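Local atomic coordinates of spherulin-3A (Physarum polycephalum, PDB entry 1HDF), a protein that serves as a structural protein of the beta/gamma-crystallin family, binding calcium ions and pairing with a second copy of itself. Residues A58-D63 / R85-A90; D64-N69 / I91-V96. One frame throughout, in Å; residues are numbered along the deposited sequence.

Contact 1: residues A58-D63 / R85-A90; sequences AFIFKD and RNLNDA. With CA (calcium ion), chain D; CA (calcium ion), chain C.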
ATOM      1  N   ALA A  58       3.724  16.393   1.520  1.00 13.31           N
ATOM      2  CA  ALA A  58       4.306  15.981   0.260  1.00 12.99           C
ATOM      3  C   ALA A  58       5.813  16.175   0.318  1.00 12.62           C
ATOM      4  O   ALA A  58       6.300  17.209   0.775  1.00 12.96           O
ATOM      5  CB  ALA A  58       3.718  16.790  -0.873  1.00 13.77           C
ATOM      6  N   PHE A  59       6.548  15.167  -0.130  1.00 11.46           N
ATOM      7  CA  PHE A  59       8.000  15.234  -0.153  1.00 11.38           C
ATOM      8  C   PHE A  59       8.468  15.053  -1.599  1.00 11.93           C
ATOM      9  O   PHE A  59       8.303  13.986  -2.195  1.00 11.90           O
ATOM     10  CB  PHE A  59       8.592  14.151   0.754  1.00 11.97           C
ATOM     11  CG  PHE A  59       8.179  14.275   2.201  1.00 11.50           C
ATOM     12  CD1 PHE A  59       6.938  13.815   2.629  1.00 11.11           C
ATOM     13  CD2 PHE A  59       9.019  14.881   3.127  1.00 10.86           C
ATOM     14  CE1 PHE A  59       6.538  13.956   3.966  1.00 10.73           C
ATOM     15  CE2 PHE A  59       8.629  15.027   4.462  1.00 11.44           C
ATOM     16  CZ  PHE A  59       7.383  14.563   4.878  1.00 10.28           C
ATOM     17  N   ILE A  60       9.035  16.110  -2.163  1.00 12.76           N
ATOM     18  CA  ILE A  60       9.512  16.081  -3.540  1.00 12.55           C
ATOM     19  C   ILE A  60      11.034  15.924  -3.579  1.00 12.97           C
ATOM     20  O   ILE A  60      11.754  16.627  -2.878  1.00 12.97           O
ATOM     21  CB  ILE A  60       9.087  17.368  -4.272  1.00 12.78           C
ATOM     22  CG1 ILE A  60       9.547  18.593  -3.473  1.00 12.15           C
ATOM     23  CG2 ILE A  60       7.576  17.387  -4.447  1.00  7.39           C
ATOM     24  CD1 ILE A  60       9.232  19.913  -4.144  1.00 16.70           C
ATOM     25  N   PHE A  61      11.510  14.997  -4.407  1.00 13.74           N
ATOM     26  CA  PHE A  61      12.940  14.712  -4.525  1.00 13.36           C
ATOM     27  C   PHE A  61      13.510  15.049  -5.889  1.00 14.29           C
ATOM     28  O   PHE A  61      12.842  14.877  -6.913  1.00 13.94           O
ATOM     29  CB  PHE A  61      13.196  13.235  -4.223  1.00 11.38           C
ATOM     30  CG  PHE A  61      12.718  12.825  -2.875  1.00 11.75           C
ATOM     31  CD1 PHE A  61      11.351  12.715  -2.615  1.00 10.31           C
ATOM     32  CD2 PHE A  61      13.621  12.645  -1.831  1.00  9.78           C
ATOM     33  CE1 PHE A  61      10.894  12.442  -1.340  1.00  9.93           C
ATOM     34  CE2 PHE A  61      13.173  12.373  -0.550  1.00  9.37           C
ATOM     35  CZ  PHE A  61      11.810  12.271  -0.300  1.00 10.45           C
ATOM     36  N   LYS A  62      14.757  15.509  -5.904  1.00 14.52           N
ATOM     37  CA  LYS A  62      15.388  15.877  -7.157  1.00 15.86           C
ATOM     38  C   LYS A  62      15.638  14.666  -8.031  1.00 16.93           C
ATOM     39  O   LYS A  62      15.566  14.759  -9.252  1.00 17.75           O
ATOM     40  CB  LYS A  62      16.707  16.600  -6.906  1.00 16.81           C
ATOM     41  CG  LYS A  62      17.360  17.100  -8.182  1.00 17.53           C
ATOM     42  CD  LYS A  62      18.310  18.243  -7.892  1.00 19.79           C
ATOM     43  CE  LYS A  62      18.668  18.982  -9.166  1.00 20.61           C
ATOM     44  NZ  LYS A  62      19.602  20.108  -8.901  1.00 22.85           N
ATOM     45  N   ASP A  63      15.935  13.532  -7.407  1.00 16.38           N
ATOM     46  CA  ASP A  63      16.197  12.308  -8.147  1.00 16.41           C
ATOM     47  C   ASP A  63      15.102  11.275  -7.924  1.00 16.07           C
ATOM     48  O   ASP A  63      14.205  11.464  -7.107  1.00 15.65           O
ATOM     49  CB  ASP A  63      17.548  11.711  -7.734  1.00 16.34           C
ATOM     50  CG  ASP A  63      18.703  12.669  -7.959  1.00 17.60           C
ATOM     51  OD1 ASP A  63      18.624  13.477  -8.906  1.00 18.30           O
ATOM     52  OD2 ASP A  63      19.695  12.609  -7.203  1.00 18.74           O
ATOM     53  N   ARG A  85      12.438  27.202  -4.439  1.00 14.40           N
ATOM     54  CA  ARG A  85      12.922  26.154  -3.544  1.00 14.15           C
ATOM     55  C   ARG A  85      14.029  25.337  -4.218  1.00 14.01           C
ATOM     56  O   ARG A  85      14.343  24.234  -3.781  1.00 12.91           O
ATOM     57  CB  ARG A  85      11.773  25.222  -3.134  1.00 14.55           C
ATOM     58  CG  ARG A  85      10.531  25.930  -2.592  1.00 16.44           C
ATOM     59  CD  ARG A  85      10.857  26.824  -1.391  1.00 18.31           C
ATOM     60  NE  ARG A  85      11.388  26.076  -0.250  1.00 18.80           N
ATOM     61  CZ  ARG A  85      10.666  25.292   0.550  1.00 19.64           C
ATOM     62  NH1 ARG A  85       9.360  25.136   0.354  1.00 18.80           N
ATOM     63  NH2 ARG A  85      11.252  24.662   1.557  1.00 19.78           N
ATOM     64  N   ASN A  86      14.607  25.885  -5.285  1.00 13.99           N
ATOM     65  CA  ASN A  86      15.684  25.231  -6.027  1.00 15.29           C
ATOM     66  C   ASN A  86      15.270  23.903  -6.639  1.00 15.72           C
ATOM     67  O   ASN A  86      16.116  23.029  -6.853  1.00 15.10           O
ATOM     68  CB  ASN A  86      16.890  24.985  -5.119  1.00 15.01           C
ATOM     69  CG  ASN A  86      17.381  26.245  -4.458  1.00 14.92           C
ATOM     70  OD1 ASN A  86      17.868  27.161  -5.123  1.00 14.24           O
ATOM     71  ND2 ASN A  86      17.253  26.304  -3.135  1.00 14.96           N
ATOM     72  N   LEU A  87      13.985  23.748  -6.938  1.00 16.25           N
ATOM     73  CA  LEU A  87      13.523  22.495  -7.518  1.00 16.65           C
ATOM     74  C   LEU A  87      12.663  22.618  -8.768  1.00 16.86           C
ATOM     75  O   LEU A  87      11.786  21.787  -9.005  1.00 18.48           O
ATOM     76  CB  LEU A  87      12.776  21.682  -6.458  1.00 16.77           C
ATOM     77  CG  LEU A  87      13.659  21.100  -5.352  1.00 17.54           C
ATOM     78  CD1 LEU A  87      12.798  20.432  -4.282  1.00 15.58           C
ATOM     79  CD2 LEU A  87      14.627  20.107  -5.961  1.00 16.40           C
ATOM     80  N   ASN A  88      12.908  23.645  -9.573  1.00 15.81           N
ATOM     81  CA  ASN A  88      12.134  23.820 -10.800  1.00 14.76           C
ATOM     82  C   ASN A  88      12.630  22.809 -11.836  1.00 14.25           C
ATOM     83  O   ASN A  88      13.833  22.560 -11.943  1.00 14.61           O
ATOM     84  CB  ASN A  88      12.306  25.243 -11.334  1.00 14.26           C
ATOM     85  CG  ASN A  88      11.363  25.556 -12.489  1.00 16.28           C
ATOM     86  OD1 ASN A  88      11.699  26.331 -13.380  1.00 15.50           O
ATOM     87  ND2 ASN A  88      10.175  24.962 -12.468  1.00 15.14           N
ATOM     88  N   ASP A  89      11.701  22.220 -12.587  1.00 14.35           N
ATOM     89  CA  ASP A  89      12.041  21.226 -13.612  1.00 14.82           C
ATOM     90  C   ASP A  89      13.115  20.249 -13.144  1.00 14.52           C
ATOM     91  O   ASP A  89      14.106  20.042 -13.843  1.00 14.24           O
ATOM     92  CB  ASP A  89      12.539  21.913 -14.892  1.00 13.54           C
ATOM     93  CG  ASP A  89      11.522  22.871 -15.476  1.00 13.81           C
ATOM     94  OD1 ASP A  89      10.308  22.606 -15.348  1.00 11.88           O
ATOM     95  OD2 ASP A  89      11.943  23.880 -16.078  1.00 12.23           O
ATOM     96  N   ALA A  90      12.927  19.638 -11.980  1.00 14.74           N
ATOM     97  CA  ALA A  90      13.940  18.713 -11.477  1.00 15.23           C
ATOM     98  C   ALA A  90      13.427  17.580 -10.604  1.00 15.97           C
ATOM     99  O   ALA A  90      14.186  16.665 -10.277  1.00 16.24           O
ATOM    100  CB  ALA A  90      15.008  19.492 -10.723  1.00 15.19           C
TER
HETATM  101 CA    CA D1102      15.598  15.141 -11.585  1.00 24.82          CA
HETATM  102 CA    CA C1101       8.209  23.339 -15.937  1.00 17.92          CA
HETATM  103  O   HOH W   1      17.802  13.533 -11.385  1.00 27.04           O
HETATM  104  O   HOH W   2       9.111  25.609 -16.921  1.00 26.58           O
HETATM  105  O   HOH W   3       8.726  22.389 -18.177  1.00  8.99           O
HETATM  106  O   HOH W   4      16.533  13.693 -13.578  1.00  3.17           O
HETATM  107  O   HOH W   5      17.589  17.054 -11.902  1.00 21.03           O
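Lys62 and Ala90 meet through their backbone carbonyls, whose oxygens both bind one calcium ion. Lys62 O lies 2.4 Å from the metal and Ala90 O 2.5 Å, and the shared cation explains why Lys62 O and Ala90 O can sit only 2.6 Å apart without a hydrogen between them. Asp45 and Ser92 give the other protein ligands, and three waters join them; one of these also donates to Asp63 OD1 at 2.6 Å. Because both residues contribute main-chain oxygen, their side chains are left for packing: with CG anti to the backbone N (chi1 -176°), the extended Lys62 chain has Ala90 O beside CG and CE 4.0 Å from Ala90 CB. Lys62 is exposed, which suits a charged residue. Such paired sites, in which the two Greek key motifs exchange calcium ligands, are the hallmark of calcium-binding beta/gamma-crystallin domains. The preceding residue, Asp89, serves the second site: its OD1 binds another calcium at 2.3 Å, with Lys19, Val46, Ser48 and two waters. Farther from the metal, Leu87 packs the loop against strand 56-61. Its CD1 touches Ile60 CD1 at 3.6 Å, the two branched chains crossing obliquely, and its CD2 lies loosely beside Lys62 CB, at 4.2 Å. Ile60 also packs on Leu82, Ile71 and Ile91, which places this apolar pair in the domain interior.

Contact 2: residues D64-N69 / I91-V96; sequences DRFNGN and ISSMIV. With CA (calcium ion), chain D.
Ser93 turns its hydroxyl between its own backbone N and carbonyl carbon (chi1 63°), and Phe66 holds CG anti to its carbonyl carbon, though turned some way from the usual staggered value (chi1 -35°); together these bring Ser93 OG to Phe66 N and the ring to Ile95. The bond from Phe66 N to Ser93 OG is 3.0 Å long and bent, 140° at the hydrogen. The same OG is hydrogen-bonded to Asp63 O. Ile95 CD1 lies over one face of the Phe66 ring, nearer its margin than its centre, in a CH-pi contact, while CG1 comes within 3.6 Å of Phe66 CE1; a flat ring and a branched aliphatic chain suit this buried place between hairpin and strand. Met94 O sits at the ring's edge. This is the folded hairpin of a crystallin Greek key, between strands 56-61 and 70-73; Phe61, Phe66 and Gly68 match its signature, and Gly68 has a positive phi. Asp64 N packs 3.5 Å from Ser92 CB. Ser92 OG binds calcium at 2.4 Å and is also hydrogen-bonded to Asn44 ND2. Within the hairpin, Arg65 NH1 forms a salt bridge with Asp64 OD2, on the anti side of the carboxylate, and Arg65 NE bonds Glu100 O of the second subunit.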
ATOM      1  N   ASP A  64      15.185  10.181  -8.668  1.00 15.98           N
ATOM      2  CA  ASP A  64      14.223   9.098  -8.549  1.00 17.64           C
ATOM      3  C   ASP A  64      14.532   8.315  -7.275  1.00 17.46           C
ATOM      4  O   ASP A  64      15.599   8.478  -6.675  1.00 16.11           O
ATOM      5  CB  ASP A  64      14.358   8.155  -9.738  1.00 18.63           C
ATOM      6  CG  ASP A  64      15.710   7.472  -9.771  1.00 19.63           C
ATOM      7  OD1 ASP A  64      16.719   8.182  -9.935  1.00 20.59           O
ATOM      8  OD2 ASP A  64      15.772   6.231  -9.620  1.00 21.51           O
ATOM      9  N   ARG A  65      13.595   7.461  -6.877  1.00 17.65           N
ATOM     10  CA  ARG A  65      13.759   6.621  -5.695  1.00 17.35           C
ATOM     11  C   ARG A  65      14.079   7.382  -4.414  1.00 16.81           C
ATOM     12  O   ARG A  65      14.779   6.884  -3.531  1.00 16.17           O
ATOM     13  CB  ARG A  65      14.819   5.558  -5.978  1.00 17.76           C
ATOM     14  CG  ARG A  65      14.375   4.608  -7.076  1.00 17.54           C
ATOM     15  CD  ARG A  65      15.453   3.629  -7.488  1.00 18.80           C
ATOM     16  NE  ARG A  65      14.928   2.634  -8.421  1.00 18.83           N
ATOM     17  CZ  ARG A  65      14.426   2.919  -9.620  1.00 21.46           C
ATOM     18  NH1 ARG A  65      14.381   4.176 -10.045  1.00 20.83           N
ATOM     19  NH2 ARG A  65      13.954   1.945 -10.393  1.00 20.33           N
ATOM     20  N   PHE A  66      13.566   8.604  -4.332  1.00 17.19           N
ATOM     21  CA  PHE A  66      13.733   9.439  -3.146  1.00 17.45           C
ATOM     22  C   PHE A  66      15.167   9.807  -2.769  1.00 17.83           C
ATOM     23  O   PHE A  66      15.499   9.879  -1.590  1.00 18.95           O
ATOM     24  CB  PHE A  66      13.036   8.749  -1.968  1.00 15.67           C
ATOM     25  CG  PHE A  66      11.784   8.014  -2.368  1.00 14.60           C
ATOM     26  CD1 PHE A  66      10.711   8.691  -2.940  1.00 14.49           C
ATOM     27  CD2 PHE A  66      11.693   6.637  -2.214  1.00 13.48           C
ATOM     28  CE1 PHE A  66       9.566   8.004  -3.356  1.00 12.98           C
ATOM     29  CE2 PHE A  66      10.556   5.944  -2.626  1.00 12.94           C
ATOM     30  CZ  PHE A  66       9.491   6.630  -3.198  1.00 12.92           C
ATOM     31  N   ASN A  67      16.007  10.047  -3.771  1.00 17.66           N
ATOM     32  CA  ASN A  67      17.399  10.435  -3.540  1.00 18.78           C
ATOM     33  C   ASN A  67      17.599  11.891  -3.944  1.00 19.19           C
ATOM     34  O   ASN A  67      16.741  12.479  -4.599  1.00 20.22           O
ATOM     35  CB  ASN A  67      18.354   9.559  -4.358  1.00 18.68           C
ATOM     36  CG  ASN A  67      18.250   8.092  -3.995  1.00 19.73           C
ATOM     37  OD1 ASN A  67      18.373   7.725  -2.828  1.00 18.13           O
ATOM     38  ND2 ASN A  67      18.029   7.243  -4.995  1.00 19.52           N
ATOM     39  N   GLY A  68      18.734  12.464  -3.555  1.00 18.81           N
ATOM     40  CA  GLY A  68      19.023  13.845  -3.896  1.00 20.07           C
ATOM     41  C   GLY A  68      18.325  14.849  -2.997  1.00 19.91           C
ATOM     42  O   GLY A  68      17.614  14.467  -2.067  1.00 20.06           O
ATOM     43  N   ASN A  69      18.536  16.134  -3.270  1.00 19.59           N
ATOM     44  CA  ASN A  69      17.923  17.203  -2.489  1.00 19.65           C
ATOM     45  C   ASN A  69      16.402  17.080  -2.510  1.00 18.49           C
ATOM     46  O   ASN A  69      15.815  16.617  -3.490  1.00 16.25           O
ATOM     47  CB  ASN A  69      18.335  18.570  -3.043  1.00 21.78           C
ATOM     48  CG  ASN A  69      17.597  19.718  -2.372  1.00 24.98           C
ATOM     49  OD1 ASN A  69      17.598  19.833  -1.144  1.00 27.45           O
ATOM     50  ND2 ASN A  69      16.964  20.576  -3.174  1.00 26.12           N
ATOM     51  N   ILE A  91      12.155  17.633 -10.222  1.00 16.42           N
ATOM     52  CA  ILE A  91      11.590  16.592  -9.370  1.00 16.78           C
ATOM     53  C   ILE A  91      11.504  15.279 -10.129  1.00 17.49           C
ATOM     54  O   ILE A  91      11.056  15.242 -11.278  1.00 17.92           O
ATOM     55  CB  ILE A  91      10.192  16.997  -8.861  1.00 17.62           C
ATOM     56  CG1 ILE A  91      10.309  18.273  -8.019  1.00 18.08           C
ATOM     57  CG2 ILE A  91       9.592  15.873  -8.020  1.00 18.23           C
ATOM     58  CD1 ILE A  91       8.987  18.829  -7.562  1.00 16.70           C
ATOM     59  N   SER A  92      11.941  14.200  -9.490  1.00 17.69           N
ATOM     60  CA  SER A  92      11.926  12.897 -10.136  1.00 16.71           C
ATOM     61  C   SER A  92      11.271  11.793  -9.313  1.00 16.89           C
ATOM     62  O   SER A  92      11.213  10.647  -9.747  1.00 16.18           O
ATOM     63  CB  SER A  92      13.351  12.497 -10.513  1.00 17.39           C
ATOM     64  OG  SER A  92      13.936  13.463 -11.378  1.00 16.29           O
ATOM     65  N   SER A  93      10.791  12.142  -8.123  1.00 16.29           N
ATOM     66  CA  SER A  93      10.097  11.195  -7.251  1.00 14.91           C
ATOM     67  C   SER A  93       9.364  11.998  -6.178  1.00 14.34           C
ATOM     68  O   SER A  93       9.680  13.163  -5.939  1.00 14.56           O
ATOM     69  CB  SER A  93      11.069  10.181  -6.612  1.00 13.47           C
ATOM     70  OG  SER A  93      12.021  10.790  -5.763  1.00 13.94           O
HETATM   71  N   MSE A  94       8.382  11.384  -5.537  1.00 13.41           N
HETATM   72  CA  MSE A  94       7.624  12.093  -4.532  1.00 13.03           C
HETATM   73  C   MSE A  94       6.859  11.142  -3.627  1.00 12.31           C
HETATM   74  O   MSE A  94       6.434  10.075  -4.060  1.00 12.12           O
HETATM   75  CB  MSE A  94       6.659  13.065  -5.227  1.00 14.22           C
HETATM   76  CG  MSE A  94       5.719  13.821  -4.302  1.00 15.57           C
HETATM   77 SE   MSE A  94       4.696  15.211  -5.206  1.00 20.41          SE
HETATM   78  CE  MSE A  94       3.334  14.104  -5.996  1.00 13.43           C
ATOM     79  N   ILE A  95       6.716  11.537  -2.366  1.00 11.99           N
ATOM     80  CA  ILE A  95       5.980  10.771  -1.362  1.00 11.02           C
ATOM     81  C   ILE A  95       4.793  11.614  -0.898  1.00 11.49           C
ATOM     82  O   ILE A  95       4.952  12.787  -0.537  1.00 11.39           O
ATOM     83  CB  ILE A  95       6.858  10.447  -0.120  1.00 10.40           C
ATOM     84  CG1 ILE A  95       7.897   9.381  -0.471  1.00 11.13           C
ATOM     85  CG2 ILE A  95       5.985   9.951   1.018  1.00  9.87           C
ATOM     86  CD1 ILE A  95       8.867   9.067   0.645  1.00 16.70           C
ATOM     87  N   VAL A  96       3.605  11.025  -0.930  1.00 10.65           N
ATOM     88  CA  VAL A  96       2.402  11.720  -0.487  1.00 10.19           C
ATOM     89  C   VAL A  96       1.893  10.958   0.727  1.00 11.10           C
ATOM     90  O   VAL A  96       1.518   9.789   0.619  1.00 10.62           O
ATOM     91  CB  VAL A  96       1.306  11.726  -1.576  1.00 10.49           C
ATOM     92  CG1 VAL A  96       0.075  12.449  -1.058  1.00 10.39           C
ATOM     93  CG2 VAL A  96       1.825  12.398  -2.848  1.00  9.97           C
TER
HETATM   94 CA    CA D1102      15.598  15.141 -11.585  1.00 24.82          CA
HETATM   95  O   HOH W   1      17.802  13.533 -11.385  1.00 27.04           O
HETATM   96  O   HOH W   4      16.533  13.693 -13.578  1.00  3.17           O
HETATM   97  O   HOH W   5      17.589  17.054 -11.902  1.00 21.03           O

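Overall arrangement
From strand 2-4 the chain runs through the first Greek key, strands 15-18 to 49-52, and then enters the second along strand 56-61. Residues 58-63 and 64-69 follow one another directly, and their partners, 85-90 and 91-96, do so in the same order. Each contact therefore closes a loop with 21 residues between its segments, and the two loops cross rather than nest. Contact 1 ties the end of strand 56-61 to the loop before the last strand; contact 2 ties the folded hairpin to strand 93-98, the neighbour of 56-61 in the sheet. One calcium ion is common to both, and both reach the second subunit.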